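Local coordinates for beta-1,3-glucosyltransferase (Paecilomyces sp. J18, PDB 5JVV), which is a carbohydrate-active enzyme of the glucosyltransferase type, built around two curved beta sheets, probably a GH16-like jelly-roll sandwich, at residues G56-N61 with I68-V73; W101-T106 with I119-N124; P26-V31 with C248-G253. One frame throughout, in Å; residues are numbered along the deposited sequence.

Contact 1: G56-N61 with I68-V73; sequences GVDHTN and IGRKSV
Arg70 reaches over to the loop and lays both terminal nitrogens on one backbone oxygen: Arg70 NH2 lies 2.8 Å from Asn61 O, nearly in line with its C=O, and NH1 shares the same acceptor within the guanidinium plane. Extended through chi1 and chi2, the chain bends at chi3 (-65°), bringing the guanidinium edge to Asn61 O. Arg70 NH1 also donates to Asp58 O at 2.8 Å, from above that carbonyl's plane. The Arg70 NH1 to Asp58 OD1 salt bridge is longer, 3.4 Å, with carboxylate and guanidinium nearly perpendicular.

The Asp58 carboxylate holds its own loop in shape. Asp58 OD1 accepts from Thr60 N at 2.8 Å and from Asn61 N, an Asx turn and Asx motif that present Asn61 O to the arginine; Asp58 OD2 takes Asn61 ND2 at 2.9 Å. Aspartate suits the place because its short side chain keeps both oxygens near these N-H donors. Asp58 N donates to Lys71 O at 3.0 Å, and two waters link OD2 to Lys71 N and NZ, NZ also pairing with Glu42.

Strand 70-77 runs between strands 31-33 (parallel) and 240-247 (antiparallel), whose Phe247 touches Val57 and Arg70; Arg70 NH2 donates to Val277 O in helix 269-279.

Contact 2: W101-T106 with I119-N124; sequences WPAFWT and IIEGVN
Ile119 N donates to Phe104 O at 2.9 Å, and the isoleucine side chain spreads over the phenylalanine ring. CD1 stands over one face, 4.1 Å from the Phe104 ring centroid and shifted toward the rim, a CH-pi contact; CG2 follows alongside at CD2. The ring also stacks on Phe243 of the neighbouring strand 240-247; a flat, apolar side chain fits between these buried neighbours.

Ile120 donates to the same oxygen, its N 3.0 Å from Phe104 O, and its own O accepts from Phe104 N. Two residues thus face one: a classic beta bulge in the hairpin of strands 100-107 and 116-121. The run from Glu116 through Asp118 to Glu121 matches the E-x-D-x-x-E signature of bulge-type GH16 proteins. Ile120 CD1 lies at the edge of the Phe104 ring.

Glu121 forms a non-hydrogen-bonded pair with Ala103, whose small methyl leaves the carboxylate room on that face. Its extended chain takes Glu121 OE2 to 3.0 Å from Trp101 NE1; the oxygen lies in the indole plane, while the donor comes from above the carboxylate plane.

Beyond Glu121 no further backbone hydrogen bond joins the two segments; Pro102 lacks an N-H for Gly122 O, which probably contributes. Gly122 O instead meets Pro102 CD at 3.3 Å and receives a CH...O contact from Trp101 CA.

Val123 CG1 covers one face of the indole, 3.9 Å from the centroid of the Trp101 five-membered ring. Trp251 of helix 249-255 meets Trp101 edge-to-face and touches Val123 as well, while Asn124 OD1 turns back to accept from Gly99 N.

Contact 3: P26-V31 with C248-G253; sequences PTNGFV and CGDWAG
Asn28 and Asp250 meet through their flat ends, the amide and carboxylate planes turned 60° apart. Asn28 ND2 donates at the amide edge, exactly in plane, to the syn lone pair of Asp250 OD1 at 3.0 Å, with an almost straight N-H...O angle of 178°. Over one carboxylate face sits Thr27 O, 3.3 Å from Asp250 CG; it makes no bond with the carboxylate but accepts from Asp250 N at 3.0 Å, nearly in line with its C=O. At the other oxygen, a water joins Asp250 OD2 to Pro26 O.

The backbones close in where neither residue has a side chain: Gly29 CA and Gly249 CA stand 3.7 Å apart. Glycine also suits the positive phi (66°) of Gly249, and its CA makes CH...O contacts with Thr27 O and Asn28 O. A second water spans Asn28 O and Gly249 N.

The loop before strand 31-33 thereby meets the start of the short, weakly bonded helix 249-255, which opens with a wider pi-type turn and follows strand 240-247. Phe30 CB touches Cys248 CB at 4.3 Å, and both residues pack against helix 269-279, to which Cys248 is tied by its disulfide with Cys273.

How the contacts relate
Contact 2 lies at the middle of the molecule, all of its touching residues buried; contact 1, farther out, is still mostly buried, and contact 3 only partly. Their chemistry follows: aromatic faces, isoleucines and strand pairing in contact 2, with one buried carboxylate-indole bond; charged and backbone groups with bridging waters in contact 1; two hydrogen bonds, one to a carboxylate, waters and glycines in contact 3. Strand 240-247 runs past all three. Contact 3 touches both others: Phe30 O lies 3.1 Å from Arg70 N, probably hydrogen-bonded, and Ala252 O is similarly close to Asn124 ND2. Contacts 1 and 2, centres about 17 Å apart, do not touch; both fall within the chain loop closed by contact 3.

Contact 1: G56-N61 with I68-V73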
ATOM      1  N   GLY A  56      -8.612 -10.098  -2.540  1.00  8.02           N
ATOM      2  CA  GLY A  56      -8.754 -10.589  -1.185  1.00  8.33           C
ATOM      3  C   GLY A  56      -7.825 -11.744  -0.886  1.00  7.58           C
ATOM      4  O   GLY A  56      -6.899 -12.029  -1.653  1.00  9.28           O
ATOM      5  N   VAL A  57      -8.078 -12.407   0.231  1.00  7.79           N
ATOM      6  CA  VAL A  57      -7.230 -13.505   0.684  1.00  8.12           C
ATOM      7  C   VAL A  57      -8.092 -14.716   1.025  1.00  9.37           C
ATOM      8  O   VAL A  57      -9.319 -14.631   1.072  1.00 11.55           O
ATOM      9  CB  VAL A  57      -6.378 -13.099   1.917  1.00  9.35           C
ATOM     10  CG1 VAL A  57      -5.549 -11.851   1.616  1.00  8.06           C
ATOM     11  CG2 VAL A  57      -7.262 -12.876   3.152  1.00  8.83           C
ATOM     12  N   ASP A  58      -7.454 -15.857   1.261  1.00  9.16           N
ATOM     13  CA  ASP A  58      -8.165 -17.040   1.716  1.00 11.07           C
ATOM     14  C   ASP A  58      -8.660 -16.771   3.139  1.00 11.66           C
ATOM     15  O   ASP A  58      -7.859 -16.637   4.057  1.00 11.36           O
ATOM     16  CB  ASP A  58      -7.183 -18.223   1.700  1.00  9.80           C
ATOM     17  CG  ASP A  58      -7.782 -19.523   2.211  1.00 12.83           C
ATOM     18  OD1 ASP A  58      -8.796 -19.516   2.939  1.00 13.32           O
ATOM     19  OD2 ASP A  58      -7.195 -20.583   1.902  1.00 15.08           O
ATOM     20  N   HIS A  59      -9.974 -16.662   3.314  1.00 12.28           N
ATOM     21  CA  HIS A  59     -10.553 -16.476   4.644  1.00 12.09           C
ATOM     22  C   HIS A  59     -11.427 -17.665   5.026  1.00  8.27           C
ATOM     23  O   HIS A  59     -12.371 -17.538   5.814  1.00 12.39           O
ATOM     24  CB  HIS A  59     -11.350 -15.165   4.725  1.00 13.19           C
ATOM     25  CG  HIS A  59     -12.412 -15.021   3.675  1.00 11.61           C
ATOM     26  ND1 HIS A  59     -13.663 -15.607   3.784  1.00 17.60           N
ATOM     27  CD2 HIS A  59     -12.421 -14.351   2.500  1.00 15.12           C
ATOM     28  CE1 HIS A  59     -14.384 -15.300   2.726  1.00 17.95           C
ATOM     29  NE2 HIS A  59     -13.656 -14.536   1.926  1.00 14.66           N
ATOM     30  N   THR A  60     -11.088 -18.824   4.473  1.00 10.12           N
ATOM     31  CA  THR A  60     -11.878 -20.043   4.633  1.00 10.92           C
ATOM     32  C   THR A  60     -11.111 -21.160   5.335  1.00 11.64           C
ATOM     33  O   THR A  60     -11.619 -21.807   6.260  1.00 16.03           O
ATOM     34  CB  THR A  60     -12.317 -20.552   3.243  1.00 13.67           C
ATOM     35  OG1 THR A  60     -13.205 -19.592   2.651  1.00 19.29           O
ATOM     36  CG2 THR A  60     -13.032 -21.887   3.353  1.00 17.54           C
ATOM     37  N   ASN A  61      -9.879 -21.384   4.890  1.00 11.67           N
ATOM     38  CA  ASN A  61      -9.134 -22.567   5.304  1.00 10.48           C
ATOM     39  C   ASN A  61      -8.239 -22.367   6.515  1.00 11.46           C
ATOM     40  O   ASN A  61      -7.610 -21.321   6.675  1.00 10.45           O
ATOM     41  CB  ASN A  61      -8.295 -23.086   4.133  1.00 11.18           C
ATOM     42  CG  ASN A  61      -9.150 -23.533   2.960  1.00 14.66           C
ATOM     43  OD1 ASN A  61      -9.887 -24.520   3.052  1.00 21.32           O
ATOM     44  ND2 ASN A  61      -9.053 -22.814   1.853  1.00 17.03           N
ATOM     45  N   ILE A  68       3.301 -22.722   3.355  1.00 13.86           N
ATOM     46  CA  ILE A  68       3.915 -21.548   2.743  1.00 13.87           C
ATOM     47  C   ILE A  68       3.284 -20.288   3.331  1.00 11.11           C
ATOM     48  O   ILE A  68       3.976 -19.330   3.676  1.00 12.88           O
ATOM     49  CB  ILE A  68       3.713 -21.560   1.204  1.00 17.11           C
ATOM     50  CG1 ILE A  68       4.457 -22.746   0.581  1.00 25.47           C
ATOM     51  CG2 ILE A  68       4.187 -20.261   0.583  1.00 20.06           C
ATOM     52  CD1 ILE A  68       4.189 -22.943  -0.905  1.00 26.96           C
ATOM     53  N   GLY A  69       1.958 -20.306   3.439  1.00 12.13           N
ATOM     54  CA  GLY A  69       1.251 -19.193   4.042  1.00 10.97           C
ATOM     55  C   GLY A  69      -0.173 -19.095   3.550  1.00  8.78           C
ATOM     56  O   GLY A  69      -0.645 -19.937   2.780  1.00 12.56           O
ATOM     57  N   ARG A  70      -0.868 -18.057   4.000  1.00  8.56           N
ATOM     58  CA  ARG A  70      -2.264 -17.859   3.626  1.00  7.92           C
ATOM     59  C   ARG A  70      -2.314 -17.218   2.246  1.00  9.34           C
ATOM     60  O   ARG A  70      -1.559 -16.288   1.962  1.00  9.26           O
ATOM     61  CB  ARG A  70      -2.957 -16.967   4.666  1.00  9.16           C
ATOM     62  CG  ARG A  70      -4.430 -16.710   4.384  1.00  8.51           C
ATOM     63  CD  ARG A  70      -5.199 -16.236   5.637  1.00 10.07           C
ATOM     64  NE  ARG A  70      -5.253 -17.266   6.680  1.00  7.98           N
ATOM     65  CZ  ARG A  70      -5.971 -18.390   6.618  1.00  9.93           C
ATOM     66  NH1 ARG A  70      -6.727 -18.671   5.560  1.00 10.41           N
ATOM     67  NH2 ARG A  70      -5.927 -19.252   7.632  1.00  9.76           N
ATOM     68  N   LYS A  71      -3.196 -17.718   1.381  1.00 11.07           N
ATOM     69  CA  LYS A  71      -3.225 -17.255  -0.007  1.00  8.83           C
ATOM     70  C   LYS A  71      -3.647 -15.810  -0.170  1.00  8.50           C
ATOM     71  O   LYS A  71      -4.571 -15.326   0.486  1.00  9.93           O
ATOM     72  CB  LYS A  71      -4.125 -18.149  -0.857  1.00  8.70           C
ATOM     73  CG  LYS A  71      -3.505 -19.507  -1.118  1.00 13.37           C
ATOM     74  CD  LYS A  71      -4.547 -20.466  -1.639  1.00 15.62           C
ATOM     75  CE  LYS A  71      -3.931 -21.812  -1.925  1.00 18.39           C
ATOM     76  NZ  LYS A  71      -4.988 -22.778  -2.358  1.00 23.93           N
ATOM     77  N   SER A  72      -2.965 -15.135  -1.084  1.00  7.35           N
ATOM     78  CA  SER A  72      -3.188 -13.727  -1.342  1.00  8.66           C
ATOM     79  C   SER A  72      -2.667 -13.452  -2.747  1.00 10.19           C
ATOM     80  O   SER A  72      -2.260 -14.381  -3.465  1.00  9.08           O
ATOM     81  CB  SER A  72      -2.442 -12.884  -0.298  1.00  9.24           C
ATOM     82  OG  SER A  72      -2.754 -11.497  -0.404  1.00  8.99           O
ATOM     83  N   VAL A  73      -2.687 -12.187  -3.140  1.00  9.37           N
ATOM     84  CA  VAL A  73      -2.149 -11.777  -4.432  1.00  8.24           C
ATOM     85  C   VAL A  73      -1.273 -10.532  -4.311  1.00  9.18           C
ATOM     86  O   VAL A  73      -1.364  -9.754  -3.338  1.00  8.46           O
ATOM     87  CB  VAL A  73      -3.261 -11.532  -5.480  1.00  8.40           C
ATOM     88  CG1 VAL A  73      -3.991 -12.838  -5.799  1.00  9.47           C
ATOM     89  CG2 VAL A  73      -4.240 -10.446  -5.002  1.00  8.74           C
TER
HETATM   90  O   HOH W   1      -4.977 -10.023  -1.518  1.00 13.75           O
HETATM   91  O   HOH W   2      -4.497 -20.154   2.134  1.00 12.03           O
HETATM   92  O   HOH W   3      -5.999 -22.985   0.340  1.00 35.93           O

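Contact 2: W101-T106 with I119-N124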
ATOM      1  N   TRP A 101      -0.533  -7.301   6.504  1.00  7.17           N
ATOM      2  CA  TRP A 101       0.467  -6.332   6.052  1.00  7.63           C
ATOM      3  C   TRP A 101       0.164  -5.938   4.608  1.00  9.49           C
ATOM      4  O   TRP A 101       0.776  -6.447   3.666  1.00  9.22           O
ATOM      5  CB  TRP A 101       1.875  -6.928   6.205  1.00  7.17           C
ATOM      6  CG  TRP A 101       3.014  -6.019   5.805  1.00  8.13           C
ATOM      7  CD1 TRP A 101       2.936  -4.714   5.372  1.00  9.57           C
ATOM      8  CD2 TRP A 101       4.403  -6.359   5.800  1.00  8.59           C
ATOM      9  NE1 TRP A 101       4.198  -4.239   5.097  1.00 10.30           N
ATOM     10  CE2 TRP A 101       5.112  -5.228   5.354  1.00  8.82           C
ATOM     11  CE3 TRP A 101       5.115  -7.513   6.135  1.00 10.28           C
ATOM     12  CZ2 TRP A 101       6.504  -5.222   5.224  1.00  8.98           C
ATOM     13  CZ3 TRP A 101       6.496  -7.511   6.001  1.00  8.91           C
ATOM     14  CH2 TRP A 101       7.179  -6.368   5.560  1.00  8.85           C
ATOM     15  N   PRO A 102      -0.799  -5.028   4.428  1.00  8.00           N
ATOM     16  CA  PRO A 102      -1.163  -4.534   3.101  1.00  7.55           C
ATOM     17  C   PRO A 102      -0.237  -3.409   2.645  1.00  7.22           C
ATOM     18  O   PRO A 102       0.336  -2.682   3.475  1.00  7.70           O
ATOM     19  CB  PRO A 102      -2.560  -3.967   3.334  1.00  8.09           C
ATOM     20  CG  PRO A 102      -2.474  -3.399   4.732  1.00  9.78           C
ATOM     21  CD  PRO A 102      -1.607  -4.397   5.490  1.00  8.82           C
ATOM     22  N   ALA A 103      -0.105  -3.251   1.332  1.00  7.03           N
ATOM     23  CA  ALA A 103       0.683  -2.140   0.798  1.00  7.21           C
ATOM     24  C   ALA A 103       0.267  -1.747  -0.602  1.00  7.07           C
ATOM     25  O   ALA A 103      -0.004  -2.599  -1.445  1.00  8.61           O
ATOM     26  CB  ALA A 103       2.169  -2.484   0.825  1.00  9.07           C
ATOM     27  N   PHE A 104       0.190  -0.435  -0.813  1.00  7.15           N
ATOM     28  CA  PHE A 104       0.108   0.166  -2.138  1.00  7.78           C
ATOM     29  C   PHE A 104       1.404   0.949  -2.267  1.00  8.73           C
ATOM     30  O   PHE A 104       1.659   1.878  -1.502  1.00  8.96           O
ATOM     31  CB  PHE A 104      -1.114   1.092  -2.244  1.00  7.54           C
ATOM     32  CG  PHE A 104      -1.174   1.900  -3.520  1.00  7.47           C
ATOM     33  CD1 PHE A 104      -0.756   1.359  -4.740  1.00  7.46           C
ATOM     34  CD2 PHE A 104      -1.699   3.193  -3.508  1.00  7.61           C
ATOM     35  CE1 PHE A 104      -0.836   2.108  -5.917  1.00  8.41           C
ATOM     36  CE2 PHE A 104      -1.769   3.960  -4.679  1.00  8.36           C
ATOM     37  CZ  PHE A 104      -1.341   3.406  -5.888  1.00  9.38           C
ATOM     38  N   TRP A 105       2.253   0.554  -3.207  1.00  8.60           N
ATOM     39  CA  TRP A 105       3.608   1.080  -3.232  1.00  9.36           C
ATOM     40  C   TRP A 105       4.210   1.008  -4.630  1.00 10.12           C
ATOM     41  O   TRP A 105       3.564   0.531  -5.558  1.00 12.25           O
ATOM     42  CB  TRP A 105       4.473   0.353  -2.190  1.00  8.46           C
ATOM     43  CG  TRP A 105       4.631  -1.128  -2.399  1.00  9.47           C
ATOM     44  CD1 TRP A 105       3.654  -2.088  -2.347  1.00  9.24           C
ATOM     45  CD2 TRP A 105       5.861  -1.815  -2.655  1.00 11.31           C
ATOM     46  NE1 TRP A 105       4.214  -3.335  -2.555  1.00  8.51           N
ATOM     47  CE2 TRP A 105       5.563  -3.189  -2.754  1.00 10.69           C
ATOM     48  CE3 TRP A 105       7.189  -1.399  -2.801  1.00 13.85           C
ATOM     49  CZ2 TRP A 105       6.549  -4.154  -3.003  1.00 11.97           C
ATOM     50  CZ3 TRP A 105       8.163  -2.355  -3.053  1.00 12.43           C
ATOM     51  CH2 TRP A 105       7.839  -3.713  -3.152  1.00 14.01           C
ATOM     52  N   THR A 106       5.431   1.514  -4.783  1.00 10.59           N
ATOM     53  CA  THR A 106       6.092   1.513  -6.086  1.00 11.13           C
ATOM     54  C   THR A 106       7.490   0.939  -5.962  1.00 11.72           C
ATOM     55  O   THR A 106       8.156   1.121  -4.945  1.00 12.81           O
ATOM     56  CB  THR A 106       6.162   2.934  -6.725  1.00 12.60           C
ATOM     57  OG1 THR A 106       7.279   3.661  -6.193  1.00 14.32           O
ATOM     58  CG2 THR A 106       4.859   3.721  -6.499  1.00 16.91           C
ATOM     59  N   ILE A 119       3.020   4.186  -0.490  1.00  7.32           N
ATOM     60  CA  ILE A 119       1.922   5.150  -0.450  1.00  7.48           C
ATOM     61  C   ILE A 119       0.914   4.825   0.654  1.00  9.98           C
ATOM     62  O   ILE A 119       0.537   5.705   1.441  1.00  9.17           O
ATOM     63  CB  ILE A 119       1.210   5.223  -1.807  1.00  8.29           C
ATOM     64  CG1 ILE A 119       2.210   5.640  -2.896  1.00  8.76           C
ATOM     65  CG2 ILE A 119       0.051   6.224  -1.755  1.00  9.26           C
ATOM     66  CD1 ILE A 119       1.641   5.506  -4.307  1.00 10.75           C
ATOM     67  N   ILE A 120       0.483   3.565   0.688  1.00 10.02           N
ATOM     68  CA  ILE A 120      -0.317   3.026   1.780  1.00  7.95           C
ATOM     69  C   ILE A 120       0.448   1.841   2.335  1.00  9.30           C
ATOM     70  O   ILE A 120       0.818   0.924   1.592  1.00  9.31           O
ATOM     71  CB  ILE A 120      -1.694   2.525   1.312  1.00  8.43           C
ATOM     72  CG1 ILE A 120      -2.460   3.632   0.592  1.00 10.25           C
ATOM     73  CG2 ILE A 120      -2.497   2.012   2.512  1.00 12.90           C
ATOM     74  CD1 ILE A 120      -3.744   3.134  -0.079  1.00  8.54           C
ATOM     75  N   GLU A 121       0.727   1.859   3.631  1.00  8.63           N
ATOM     76  CA  GLU A 121       1.381   0.706   4.253  1.00 10.44           C
ATOM     77  C   GLU A 121       1.110   0.667   5.745  1.00 10.44           C
ATOM     78  O   GLU A 121       1.025   1.696   6.399  1.00 11.09           O
ATOM     79  CB  GLU A 121       2.892   0.664   3.963  1.00 15.63           C
ATOM     80  CG  GLU A 121       3.520  -0.706   4.280  1.00 17.12           C
ATOM     81  CD  GLU A 121       4.738  -1.026   3.442  1.00 28.78           C
ATOM     82  OE1 GLU A 121       4.828  -0.521   2.304  1.00 30.00           O
ATOM     83  OE2 GLU A 121       5.598  -1.812   3.912  1.00 19.79           O
ATOM     84  N   GLY A 122       0.963  -0.536   6.283  1.00  8.69           N
ATOM     85  CA  GLY A 122       0.746  -0.692   7.708  1.00  9.45           C
ATOM     86  C   GLY A 122       0.773  -2.154   8.063  1.00  9.71           C
ATOM     87  O   GLY A 122       0.833  -3.005   7.174  1.00  9.14           O
ATOM     88  N   VAL A 123       0.719  -2.450   9.360  1.00  7.31           N
ATOM     89  CA  VAL A 123       0.734  -3.827   9.828  1.00  7.55           C
ATOM     90  C   VAL A 123      -0.237  -4.015  10.965  1.00  8.52           C
ATOM     91  O   VAL A 123      -0.525  -3.071  11.725  1.00  9.92           O
ATOM     92  CB  VAL A 123       2.152  -4.246  10.312  1.00 10.61           C
ATOM     93  CG1 VAL A 123       3.142  -4.225   9.161  1.00  8.55           C
ATOM     94  CG2 VAL A 123       2.631  -3.326  11.454  1.00 12.24           C
ATOM     95  N   ASN A 124      -0.744  -5.241  11.073  1.00  8.42           N
ATOM     96  CA  ASN A 124      -1.558  -5.646  12.206  1.00  8.93           C
ATOM     97  C   ASN A 124      -2.726  -4.694  12.421  1.00 11.24           C
ATOM     98  O   ASN A 124      -3.397  -4.339  11.458  1.00 10.13           O
ATOM     99  CB  ASN A 124      -0.651  -5.813  13.421  1.00 10.21           C
ATOM    100  CG  ASN A 124       0.444  -6.823  13.158  1.00  9.05           C
ATOM    101  OD1 ASN A 124       0.179  -7.896  12.583  1.00 10.91           O
ATOM    102  ND2 ASN A 124       1.677  -6.488  13.525  1.00  9.91           N
TER

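Contact 3: P26-V31 with C248-G253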
ATOM      1  N   PRO A  26       9.106 -11.646  -1.023  1.00  9.02           N
ATOM      2  CA  PRO A  26      10.403 -11.023  -0.717  1.00 10.14           C
ATOM      3  C   PRO A  26      10.497 -10.525   0.729  1.00 11.64           C
ATOM      4  O   PRO A  26      11.605 -10.484   1.280  1.00 10.83           O
ATOM      5  CB  PRO A  26      10.456  -9.853  -1.696  1.00 11.32           C
ATOM      6  CG  PRO A  26       9.643 -10.333  -2.863  1.00 13.83           C
ATOM      7  CD  PRO A  26       8.486 -11.047  -2.221  1.00 11.51           C
ATOM      8  N   THR A  27       9.361 -10.188   1.342  1.00 10.13           N
ATOM      9  CA  THR A  27       9.342  -9.764   2.748  1.00 10.48           C
ATOM     10  C   THR A  27       9.131 -10.919   3.750  1.00  9.34           C
ATOM     11  O   THR A  27       8.859 -10.686   4.938  1.00 10.46           O
ATOM     12  CB  THR A  27       8.340  -8.595   2.994  1.00  9.23           C
ATOM     13  OG1 THR A  27       7.095  -8.858   2.327  1.00  9.11           O
ATOM     14  CG2 THR A  27       8.893  -7.315   2.433  1.00 10.07           C
ATOM     15  N   ASN A  28       9.253 -12.152   3.262  1.00  8.91           N
ATOM     16  CA  ASN A  28       9.314 -13.345   4.110  1.00 10.07           C
ATOM     17  C   ASN A  28       8.039 -13.614   4.880  1.00 10.92           C
ATOM     18  O   ASN A  28       8.054 -14.257   5.938  1.00 11.34           O
ATOM     19  CB  ASN A  28      10.513 -13.269   5.061  1.00 10.12           C
ATOM     20  CG  ASN A  28      11.822 -13.167   4.316  1.00 12.03           C
ATOM     21  OD1 ASN A  28      12.127 -14.007   3.465  1.00 14.02           O
ATOM     22  ND2 ASN A  28      12.578 -12.119   4.593  1.00 14.88           N
ATOM     23  N   GLY A  29       6.926 -13.139   4.332  1.00  9.73           N
ATOM     24  CA  GLY A  29       5.648 -13.313   4.984  1.00  7.30           C
ATOM     25  C   GLY A  29       5.089 -14.724   4.931  1.00  9.41           C
ATOM     26  O   GLY A  29       5.497 -15.565   4.111  1.00 10.64           O
ATOM     27  N   PHE A  30       4.145 -14.984   5.831  1.00  9.08           N
ATOM     28  CA  PHE A  30       3.378 -16.220   5.836  1.00  8.55           C
ATOM     29  C   PHE A  30       2.237 -16.060   4.837  1.00  8.20           C
ATOM     30  O   PHE A  30       1.054 -15.996   5.207  1.00  9.29           O
ATOM     31  CB  PHE A  30       2.857 -16.485   7.249  1.00  8.81           C
ATOM     32  CG  PHE A  30       2.153 -17.806   7.416  1.00  9.02           C
ATOM     33  CD1 PHE A  30       2.855 -19.004   7.348  1.00 12.07           C
ATOM     34  CD2 PHE A  30       0.785 -17.848   7.673  1.00  9.15           C
ATOM     35  CE1 PHE A  30       2.206 -20.209   7.520  1.00 12.08           C
ATOM     36  CE2 PHE A  30       0.127 -19.051   7.845  1.00 10.25           C
ATOM     37  CZ  PHE A  30       0.835 -20.238   7.772  1.00 10.19           C
ATOM     38  N   VAL A  31       2.612 -15.974   3.563  1.00  9.30           N
ATOM     39  CA  VAL A  31       1.669 -15.709   2.484  1.00  7.72           C
ATOM     40  C   VAL A  31       1.980 -16.669   1.344  1.00  8.29           C
ATOM     41  O   VAL A  31       3.134 -17.058   1.140  1.00 10.75           O
ATOM     42  CB  VAL A  31       1.811 -14.238   1.987  1.00  9.13           C
ATOM     43  CG1 VAL A  31       3.166 -14.019   1.337  1.00  8.64           C
ATOM     44  CG2 VAL A  31       0.694 -13.873   1.034  1.00  9.17           C
ATOM     45  N   CYS A 248       2.521 -11.319   8.471  1.00  8.38           N
ATOM     46  CA  CYS A 248       3.664 -11.584   9.346  1.00  6.98           C
ATOM     47  C   CYS A 248       4.969 -11.108   8.684  1.00  8.23           C
ATOM     48  O   CYS A 248       5.050  -9.965   8.244  1.00  8.41           O
ATOM     49  CB  CYS A 248       3.670 -13.070   9.771  1.00  8.50           C
ATOM     50  SG  CYS A 248       2.095 -13.581  10.566  1.00 10.70           S
ATOM     51  N   GLY A 249       5.976 -11.965   8.579  1.00  8.91           N
ATOM     52  CA  GLY A 249       7.198 -11.584   7.883  1.00 10.83           C
ATOM     53  C   GLY A 249       7.991 -10.480   8.567  1.00 10.06           C
ATOM     54  O   GLY A 249       7.826 -10.249   9.771  1.00 10.48           O
ATOM     55  N   ASP A 250       8.825  -9.782   7.791  1.00  9.07           N
ATOM     56  CA  ASP A 250       9.838  -8.862   8.329  1.00  8.64           C
ATOM     57  C   ASP A 250       9.296  -7.815   9.295  1.00 10.82           C
ATOM     58  O   ASP A 250       9.856  -7.608  10.378  1.00 12.45           O
ATOM     59  CB  ASP A 250      10.559  -8.110   7.201  1.00 11.82           C
ATOM     60  CG  ASP A 250      11.366  -9.018   6.289  1.00 14.57           C
ATOM     61  OD1 ASP A 250      11.647 -10.174   6.662  1.00 14.82           O
ATOM     62  OD2 ASP A 250      11.727  -8.543   5.186  1.00 19.36           O
ATOM     63  N   TRP A 251       8.241  -7.123   8.881  1.00  9.75           N
ATOM     64  CA  TRP A 251       7.690  -6.039   9.681  1.00  9.75           C
ATOM     65  C   TRP A 251       6.562  -6.540  10.573  1.00  9.54           C
ATOM     66  O   TRP A 251       6.720  -6.555  11.793  1.00 11.05           O
ATOM     67  CB  TRP A 251       7.237  -4.867   8.793  1.00 11.70           C
ATOM     68  CG  TRP A 251       6.746  -3.672   9.573  1.00  9.76           C
ATOM     69  CD1 TRP A 251       6.840  -3.471  10.923  1.00 12.61           C
ATOM     70  CD2 TRP A 251       6.090  -2.508   9.042  1.00 12.79           C
ATOM     71  NE1 TRP A 251       6.269  -2.268  11.263  1.00 14.80           N
ATOM     72  CE2 TRP A 251       5.801  -1.659  10.129  1.00 18.06           C
ATOM     73  CE3 TRP A 251       5.689  -2.122   7.758  1.00 15.11           C
ATOM     74  CZ2 TRP A 251       5.140  -0.432   9.971  1.00 18.83           C
ATOM     75  CZ3 TRP A 251       5.040  -0.906   7.600  1.00 19.69           C
ATOM     76  CH2 TRP A 251       4.772  -0.076   8.700  1.00 19.38           C
ATOM     77  N   ALA A 252       5.439  -6.956   9.978  1.00  8.03           N
ATOM     78  CA  ALA A 252       4.270  -7.349  10.763  1.00  8.78           C
ATOM     79  C   ALA A 252       4.606  -8.409  11.814  1.00  7.45           C
ATOM     80  O   ALA A 252       4.113  -8.340  12.945  1.00  8.37           O
ATOM     81  CB  ALA A 252       3.131  -7.848   9.856  1.00  9.43           C
ATOM     82  N   GLY A 253       5.427  -9.385  11.423  1.00  8.68           N
ATOM     83  CA  GLY A 253       5.817 -10.481  12.299  1.00  7.42           C
ATOM     84  C   GLY A 253       6.722 -10.082  13.454  1.00 10.63           C
ATOM     85  O   GLY A 253       6.658 -10.672  14.528  1.00 12.17           O
TER
HETATM   86  O   HOH W   4      13.284  -9.238   3.160  1.00 16.87           O
HETATM   87  O   HOH W   5       6.345 -14.850   8.158  1.00 11.06           O